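Local atomic coordinates of cell wall binding protein cwp8 (PDB entry 5J6Q), a protein that is a surface-layer cell wall protein that probably attaches to the bacterial cell wall through its CWB2 domains. Residues A[305-319]-A[331-343]. Residues are numbered along the deposited sequence; the frame is centred on the assembly and turned at random.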
ATOM      1  N   ARG A 305     -15.518 -15.060  -5.580  1.00 42.42           N
ATOM      2  CA  ARG A 305     -16.730 -15.618  -6.141  1.00 47.08           C
ATOM      3  C   ARG A 305     -17.870 -15.776  -5.124  1.00 49.73           C
ATOM      4  O   ARG A 305     -19.025 -15.599  -5.513  1.00 49.62           O
ATOM      5  CB  ARG A 305     -16.430 -17.011  -6.748  1.00 47.37           C
ATOM      6  CG  ARG A 305     -15.420 -16.869  -7.890  1.00 47.52           C
ATOM      7  CD  ARG A 305     -15.151 -18.175  -8.601  1.00 46.11           C
ATOM      8  NE  ARG A 305     -16.388 -18.786  -9.085  1.00 40.78           N
ATOM      9  CZ  ARG A 305     -16.594 -20.084  -9.100  1.00 39.64           C
ATOM     10  NH1 ARG A 305     -17.757 -20.567  -9.545  1.00 50.86           N
ATOM     11  NH2 ARG A 305     -15.646 -20.922  -8.701  1.00 43.38           N
ATOM     12  N   PHE A 306     -17.584 -16.120  -3.854  1.00 48.86           N
ATOM     13  CA  PHE A 306     -18.712 -16.356  -2.945  1.00 50.56           C
ATOM     14  C   PHE A 306     -18.658 -15.718  -1.564  1.00 49.60           C
ATOM     15  O   PHE A 306     -17.649 -15.770  -0.865  1.00 47.86           O
ATOM     16  CB  PHE A 306     -18.906 -17.854  -2.676  1.00 49.54           C
ATOM     17  CG  PHE A 306     -18.864 -18.750  -3.902  1.00 52.53           C
ATOM     18  CD1 PHE A 306     -17.679 -19.341  -4.303  1.00 45.83           C
ATOM     19  CD2 PHE A 306     -20.000 -18.977  -4.649  1.00 49.65           C
ATOM     20  CE1 PHE A 306     -17.629 -20.126  -5.429  1.00 45.44           C
ATOM     21  CE2 PHE A 306     -19.948 -19.765  -5.768  1.00 57.72           C
ATOM     22  CZ  PHE A 306     -18.749 -20.342  -6.163  1.00 49.69           C
ATOM     23  N   LYS A 307     -19.796 -15.128  -1.193  1.00 52.30           N
ATOM     24  CA  LYS A 307     -20.014 -14.595   0.133  1.00 55.14           C
ATOM     25  C   LYS A 307     -20.185 -15.839   1.024  1.00 54.01           C
ATOM     26  O   LYS A 307     -20.411 -16.919   0.501  1.00 54.95           O
ATOM     27  CB  LYS A 307     -21.270 -13.718   0.168  1.00 56.94           C
ATOM     28  CG  LYS A 307     -21.093 -12.405  -0.555  1.00 67.51           C
ATOM     29  CD  LYS A 307     -22.425 -11.604  -0.525  1.00 80.96           C
ATOM     30  CE  LYS A 307     -22.401 -10.352  -1.392  1.00 84.59           C
ATOM     31  NZ  LYS A 307     -23.032 -10.579  -2.730  1.00 89.28           N
ATOM     32  N   ASP A 308     -20.036 -15.720   2.348  1.00 58.60           N
ATOM     33  CA  ASP A 308     -20.169 -16.904   3.255  1.00 60.07           C
ATOM     34  C   ASP A 308     -21.385 -17.702   2.976  1.00 56.52           C
ATOM     35  O   ASP A 308     -22.438 -17.119   2.763  1.00 55.68           O
ATOM     36  CB  ASP A 308     -20.218 -16.510   4.770  1.00 59.49           C
ATOM     37  CG  ASP A 308     -18.987 -15.743   5.155  1.00 66.20           C
ATOM     38  OD1 ASP A 308     -17.936 -15.949   4.503  1.00 69.19           O
ATOM     39  OD2 ASP A 308     -19.067 -14.915   6.089  1.00 70.11           O
ATOM     40  N   GLY A 309     -21.235 -19.036   2.937  1.00 51.69           N
ATOM     41  CA  GLY A 309     -22.356 -19.926   2.689  1.00 52.70           C
ATOM     42  C   GLY A 309     -23.103 -19.826   1.372  1.00 57.30           C
ATOM     43  O   GLY A 309     -24.164 -20.434   1.191  1.00 56.00           O
ATOM     44  N   GLU A 310     -22.562 -19.101   0.418  1.00 58.95           N
ATOM     45  CA  GLU A 310     -23.255 -18.912  -0.860  1.00 56.52           C
ATOM     46  C   GLU A 310     -22.870 -19.967  -1.923  1.00 56.64           C
ATOM     47  O   GLU A 310     -23.484 -20.013  -2.977  1.00 56.28           O
ATOM     48  CB  GLU A 310     -22.946 -17.481  -1.304  1.00 63.62           C
ATOM     49  CG  GLU A 310     -23.688 -16.988  -2.527  1.00 78.44           C
ATOM     50  CD  GLU A 310     -23.402 -15.523  -2.726  1.00 90.01           C
ATOM     51  OE1 GLU A 310     -24.208 -14.685  -2.224  1.00 91.13           O
ATOM     52  OE2 GLU A 310     -22.342 -15.214  -3.351  1.00 90.33           O
ATOM     53  N   ALA A 311     -21.864 -20.843  -1.673  1.00 55.02           N
ATOM     54  CA  ALA A 311     -21.564 -21.859  -2.695  1.00 52.79           C
ATOM     55  C   ALA A 311     -22.541 -23.081  -2.573  1.00 53.57           C
ATOM     56  O   ALA A 311     -22.815 -23.564  -1.452  1.00 51.77           O
ATOM     57  CB  ALA A 311     -20.108 -22.362  -2.554  1.00 48.80           C
ATOM     58  N   GLU A 312     -22.956 -23.633  -3.729  1.00 50.42           N
ATOM     59  CA  GLU A 312     -23.850 -24.734  -3.715  1.00 54.39           C
ATOM     60  C   GLU A 312     -23.118 -26.009  -3.732  1.00 55.47           C
ATOM     61  O   GLU A 312     -23.701 -27.071  -3.474  1.00 56.12           O
ATOM     62  CB  GLU A 312     -24.816 -24.583  -4.885  1.00 56.35           C
ATOM     63  CG  GLU A 312     -25.678 -23.348  -4.625  1.00 66.86           C
ATOM     64  CD  GLU A 312     -26.370 -22.826  -5.848  1.00 83.52           C
ATOM     65  OE1 GLU A 312     -26.941 -21.717  -5.766  1.00 92.14           O
ATOM     66  OE2 GLU A 312     -26.349 -23.518  -6.886  1.00 92.64           O
ATOM     67  N   ALA A 313     -21.815 -25.934  -3.967  1.00 54.28           N
ATOM     68  CA  ALA A 313     -21.022 -27.156  -4.048  1.00 47.30           C
ATOM     69  C   ALA A 313     -19.535 -26.855  -3.995  1.00 46.31           C
ATOM     70  O   ALA A 313     -19.137 -25.688  -3.894  1.00 45.58           O
ATOM     71  CB  ALA A 313     -21.339 -27.889  -5.352  1.00 44.18           C
ATOM     72  N   ILE A 314     -18.709 -27.924  -4.016  1.00 44.70           N
ATOM     73  CA  ILE A 314     -17.244 -27.809  -3.995  1.00 50.73           C
ATOM     74  C   ILE A 314     -16.744 -28.699  -5.196  1.00 54.40           C
ATOM     75  O   ILE A 314     -17.303 -29.783  -5.406  1.00 50.27           O
ATOM     76  CB  ILE A 314     -16.576 -28.331  -2.675  1.00 52.04           C
ATOM     77  CG1 ILE A 314     -17.175 -27.649  -1.417  1.00 44.77           C
ATOM     78  CG2 ILE A 314     -14.996 -28.138  -2.753  1.00 46.19           C
ATOM     79  CD1 ILE A 314     -16.703 -26.232  -1.179  1.00 38.26           C
ATOM     80  N   ILE A 315     -15.801 -28.172  -6.021  1.00 49.29           N
ATOM     81  CA  ILE A 315     -15.145 -28.951  -7.013  1.00 47.22           C
ATOM     82  C   ILE A 315     -13.765 -29.043  -6.416  1.00 46.99           C
ATOM     83  O   ILE A 315     -13.143 -28.003  -6.148  1.00 50.01           O
ATOM     84  CB  ILE A 315     -15.069 -28.372  -8.433  1.00 53.59           C
ATOM     85  CG1 ILE A 315     -16.417 -27.799  -8.902  1.00 55.19           C
ATOM     86  CG2 ILE A 315     -14.641 -29.516  -9.378  1.00 58.25           C
ATOM     87  CD1 ILE A 315     -17.412 -28.933  -9.280  1.00 55.45           C
ATOM     88  N   LEU A 316     -13.258 -30.248  -6.225  1.00 47.14           N
ATOM     89  CA  LEU A 316     -11.934 -30.464  -5.632  1.00 46.85           C
ATOM     90  C   LEU A 316     -11.030 -31.229  -6.650  1.00 48.58           C
ATOM     91  O   LEU A 316     -11.404 -32.302  -7.105  1.00 49.33           O
ATOM     92  CB  LEU A 316     -12.148 -31.262  -4.370  1.00 48.33           C
ATOM     93  CG  LEU A 316     -11.008 -31.282  -3.390  1.00 53.29           C
ATOM     94  CD1 LEU A 316     -10.542 -29.888  -3.060  1.00 53.15           C
ATOM     95  CD2 LEU A 316     -11.552 -31.974  -2.094  1.00 50.80           C
ATOM     96  N   VAL A 317      -9.864 -30.645  -7.069  1.00 49.38           N
ATOM     97  CA  VAL A 317      -9.052 -31.360  -8.067  1.00 47.84           C
ATOM     98  C   VAL A 317      -7.682 -31.590  -7.460  1.00 47.74           C
ATOM     99  O   VAL A 317      -7.421 -31.052  -6.382  1.00 47.17           O
ATOM    100  CB  VAL A 317      -9.077 -30.496  -9.397  1.00 51.57           C
ATOM    101  CG1 VAL A 317      -8.315 -29.199  -9.223  1.00 50.34           C
ATOM    102  CG2 VAL A 317      -8.491 -31.259 -10.573  1.00 62.25           C
ATOM    103  N   GLY A 318      -6.800 -32.417  -8.062  1.00 49.13           N
ATOM    104  CA  GLY A 318      -5.453 -32.566  -7.509  1.00 49.52           C
ATOM    105  C   GLY A 318      -4.670 -31.270  -7.799  1.00 48.55           C
ATOM    106  O   GLY A 318      -4.902 -30.620  -8.840  1.00 48.59           O
ATOM    107  N   GLU A 319      -3.776 -30.886  -6.892  1.00 39.73           N
ATOM    108  CA  GLU A 319      -2.999 -29.663  -7.005  1.00 47.36           C
ATOM    109  C   GLU A 319      -2.249 -29.465  -8.300  1.00 51.03           C
ATOM    110  O   GLU A 319      -1.946 -28.350  -8.639  1.00 54.75           O
ATOM    111  CB  GLU A 319      -1.969 -29.609  -5.871  1.00 49.04           C
ATOM    112  CG  GLU A 319      -1.074 -30.864  -5.877  1.00 49.29           C
ATOM    113  CD  GLU A 319      -0.043 -30.845  -4.743  1.00 62.83           C
ATOM    114  OE1 GLU A 319       0.399 -31.937  -4.307  1.00 65.10           O
ATOM    115  OE2 GLU A 319       0.324 -29.730  -4.299  1.00 69.89           O
ATOM    116  N   LEU A 331     -18.175 -26.908 -15.094  1.00 40.76           N
ATOM    117  CA  LEU A 331     -18.748 -27.644 -14.013  1.00 49.33           C
ATOM    118  C   LEU A 331     -18.802 -26.769 -12.767  1.00 51.97           C
ATOM    119  O   LEU A 331     -19.889 -26.694 -12.150  1.00 48.58           O
ATOM    120  CB  LEU A 331     -17.965 -28.952 -13.680  1.00 47.79           C
ATOM    121  CG  LEU A 331     -18.653 -29.696 -12.534  1.00 50.31           C
ATOM    122  CD1 LEU A 331     -20.180 -29.832 -12.900  1.00 47.24           C
ATOM    123  CD2 LEU A 331     -18.082 -30.995 -12.268  1.00 40.18           C
ATOM    124  N   ALA A 332     -17.634 -26.099 -12.387  1.00 47.70           N
ATOM    125  CA  ALA A 332     -17.661 -25.181 -11.248  1.00 47.26           C
ATOM    126  C   ALA A 332     -18.633 -24.029 -11.537  1.00 46.34           C
ATOM    127  O   ALA A 332     -19.264 -23.526 -10.603  1.00 47.35           O
ATOM    128  CB  ALA A 332     -16.284 -24.594 -10.949  1.00 46.42           C
ATOM    129  N   SER A 333     -18.749 -23.598 -12.772  1.00 45.60           N
ATOM    130  CA  SER A 333     -19.647 -22.471 -13.041  1.00 51.08           C
ATOM    131  C   SER A 333     -21.089 -22.928 -12.937  1.00 59.19           C
ATOM    132  O   SER A 333     -21.944 -22.174 -12.457  1.00 63.78           O
ATOM    133  CB  SER A 333     -19.427 -21.928 -14.452  1.00 51.55           C
ATOM    134  OG  SER A 333     -18.441 -20.907 -14.501  1.00 58.00           O
ATOM    135  N   GLN A 334     -21.364 -24.167 -13.402  1.00 63.05           N
ATOM    136  CA  GLN A 334     -22.748 -24.669 -13.422  1.00 65.27           C
ATOM    137  C   GLN A 334     -23.288 -24.994 -12.065  1.00 61.93           C
ATOM    138  O   GLN A 334     -24.410 -24.579 -11.776  1.00 59.82           O
ATOM    139  CB  GLN A 334     -22.896 -25.914 -14.300  1.00 60.06           C
ATOM    140  CG  GLN A 334     -24.313 -26.020 -14.822  1.00 58.59           C
ATOM    141  CD  GLN A 334     -24.379 -26.785 -16.107  1.00 58.09           C
ATOM    142  OE1 GLN A 334     -24.409 -28.008 -16.099  1.00 63.37           O
ATOM    143  NE2 GLN A 334     -24.317 -26.089 -17.222  1.00 55.80           N
ATOM    144  N   LYS A 335     -22.501 -25.727 -11.254  1.00 58.21           N
ATOM    145  CA  LYS A 335     -22.855 -26.125  -9.895  1.00 55.23           C
ATOM    146  C   LYS A 335     -22.512 -25.014  -8.894  1.00 53.72           C
ATOM    147  O   LYS A 335     -22.567 -25.248  -7.684  1.00 52.46           O
ATOM    148  CB  LYS A 335     -22.123 -27.425  -9.511  1.00 53.89           C
ATOM    149  CG  LYS A 335     -22.422 -28.620 -10.470  1.00 63.75           C
ATOM    150  CD  LYS A 335     -23.915 -28.685 -11.009  1.00 71.98           C
ATOM    151  CE  LYS A 335     -23.997 -29.574 -12.267  1.00 85.39           C
ATOM    152  NZ  LYS A 335     -25.304 -29.488 -13.034  1.00 82.86           N
ATOM    153  N   ASN A 336     -22.162 -23.799  -9.400  1.00 54.11           N
ATOM    154  CA  ASN A 336     -21.827 -22.642  -8.541  1.00 58.60           C
ATOM    155  C   ASN A 336     -20.922 -23.051  -7.380  1.00 56.27           C
ATOM    156  O   ASN A 336     -21.249 -22.857  -6.219  1.00 54.29           O
ATOM    157  CB  ASN A 336     -23.125 -22.026  -8.031  1.00 64.87           C
ATOM    158  CG  ASN A 336     -23.965 -21.583  -9.195  1.00 81.07           C
ATOM    159  OD1 ASN A 336     -23.555 -20.684  -9.937  1.00 87.35           O
ATOM    160  ND2 ASN A 336     -25.140 -22.168  -9.436  1.00 87.13           N
ATOM    161  N   ALA A 337     -19.796 -23.645  -7.713  1.00 51.49           N
ATOM    162  CA  ALA A 337     -18.845 -24.204  -6.748  1.00 46.35           C
ATOM    163  C   ALA A 337     -17.469 -23.667  -7.025  1.00 42.69           C
ATOM    164  O   ALA A 337     -17.192 -23.392  -8.194  1.00 46.28           O
ATOM    165  CB  ALA A 337     -18.794 -25.722  -6.905  1.00 39.11           C
ATOM    166  N   PRO A 338     -16.589 -23.496  -6.029  1.00 41.16           N
ATOM    167  CA  PRO A 338     -15.186 -22.985  -6.278  1.00 39.85           C
ATOM    168  C   PRO A 338     -14.323 -24.129  -6.729  1.00 47.60           C
ATOM    169  O   PRO A 338     -14.656 -25.273  -6.356  1.00 48.62           O
ATOM    170  CB  PRO A 338     -14.695 -22.559  -4.914  1.00 36.33           C
ATOM    171  CG  PRO A 338     -15.545 -23.570  -3.921  1.00 37.55           C
ATOM    172  CD  PRO A 338     -16.906 -23.612  -4.589  1.00 38.31           C
ATOM    173  N   ILE A 339     -13.165 -23.843  -7.401  1.00 45.12           N
ATOM    174  CA  ILE A 339     -12.357 -24.940  -7.746  1.00 41.94           C
ATOM    175  C   ILE A 339     -11.293 -24.858  -6.710  1.00 38.67           C
ATOM    176  O   ILE A 339     -10.542 -23.900  -6.625  1.00 43.90           O
ATOM    177  CB  ILE A 339     -11.872 -25.009  -9.200  1.00 39.73           C
ATOM    178  CG1 ILE A 339     -13.021 -25.308 -10.178  1.00 43.94           C
ATOM    179  CG2 ILE A 339     -10.845 -26.119  -9.255  1.00 36.77           C
ATOM    180  CD1 ILE A 339     -12.757 -24.893 -11.755  1.00 40.66           C
ATOM    181  N   LEU A 340     -11.251 -25.839  -5.834  1.00 36.91           N
ATOM    182  CA  LEU A 340     -10.283 -25.742  -4.752  1.00 36.71           C
ATOM    183  C   LEU A 340      -9.319 -26.897  -5.018  1.00 37.43           C
ATOM    184  O   LEU A 340      -9.600 -27.704  -5.870  1.00 38.85           O
ATOM    185  CB  LEU A 340     -10.920 -25.819  -3.333  1.00 33.62           C
ATOM    186  CG  LEU A 340     -11.760 -24.558  -2.973  1.00 41.29           C
ATOM    187  CD1 LEU A 340     -12.654 -24.837  -1.698  1.00 45.80           C
ATOM    188  CD2 LEU A 340     -10.846 -23.354  -2.657  1.00 35.66           C
ATOM    189  N   LEU A 341      -8.232 -26.986  -4.299  1.00 40.91           N
ATOM    190  CA  LEU A 341      -7.211 -27.952  -4.627  1.00 39.27           C
ATOM    191  C   LEU A 341      -6.838 -28.813  -3.430  1.00 48.40           C
ATOM    192  O   LEU A 341      -6.762 -28.288  -2.319  1.00 50.76           O
ATOM    193  CB  LEU A 341      -5.940 -27.152  -5.048  1.00 38.79           C
ATOM    194  CG  LEU A 341      -6.122 -26.073  -6.166  1.00 39.94           C
ATOM    195  CD1 LEU A 341      -4.850 -25.180  -6.289  1.00 40.96           C
ATOM    196  CD2 LEU A 341      -6.395 -26.703  -7.459  1.00 36.41           C
ATOM    197  N   SER A 342      -6.492 -30.107  -3.682  1.00 53.57           N
ATOM    198  CA  SER A 342      -6.076 -30.977  -2.606  1.00 61.95           C
ATOM    199  C   SER A 342      -4.741 -31.635  -2.901  1.00 63.01           C
ATOM    200  O   SER A 342      -4.373 -31.798  -4.064  1.00 61.24           O
ATOM    201  CB  SER A 342      -7.092 -32.106  -2.420  1.00 65.14           C
ATOM    202  OG  SER A 342      -6.921 -32.726  -1.159  1.00 64.26           O
ATOM    203  N   LYS A 343      -4.002 -31.976  -1.847  1.00 63.12           N
ATOM    204  CA  LYS A 343      -2.834 -32.781  -2.103  1.00 66.12           C
ATOM    205  C   LYS A 343      -3.456 -34.202  -2.330  1.00 67.59           C
ATOM    206  O   LYS A 343      -4.631 -34.428  -2.023  1.00 64.67           O
ATOM    207  CB  LYS A 343      -1.899 -32.729  -0.897  1.00 67.29           C
ATOM    208  CG  LYS A 343      -0.694 -31.811  -1.109  1.00 68.61           C
ATOM    209  CD  LYS A 343      -0.650 -30.688  -0.096  1.00 68.02           C
ATOM    210  CE  LYS A 343       0.669 -29.926  -0.183  1.00 59.81           C
ATOM    211  NZ  LYS A 343       0.964 -29.245   1.103  1.00 58.65           N
TER
HETATM  212  O   HOH W   1     -12.741 -21.162  -8.412  1.00 36.48           O
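A right-handed beta-alpha-beta crossover in a CWB2 domain sets strand 313-318 beside edge strand 339-342, the two running parallel. Leu340 straddles the pairing: its N gives a nearly straight bond to Ile315 O (2.9 Å) and its O receives Val317 N. Ile315 N to Pro338 O, Ser342 N to Val317 O and Glu319 N to Ser342 O extend the pairing both ways. Ile315 reaches from the sheet to the returning helix: with CG1 beside its own backbone N (chi1 -46°), CG1 lies 3.7 Å from Ala337 CB and CD1 packs 3.6 Å from Leu331 CG. Further along that face, Val317 CG1 runs alongside Leu341 CD2 (3.6 Å). Before the edge strand, Arg305 NH2 bonds Ala337 O from above the carbonyl plane (3.0 Å), and a water links the same NH2 to Ile339 N. Phe306 CZ lies over one face of this guanidinium, toward its rim, while Phe306 CE1 meets Pro338 CD at 3.7 Å. In the loop between the returning helix and the edge strand, Asn336 O accepts Glu312 N, and Asn336 ND2 meets Glu312 OE2 from above the carboxylate plane (3.1 Å). Helix 349-359 covers Ile314 and Leu340 on the other face, completing the alpha/beta layering of a Toprim-like fold.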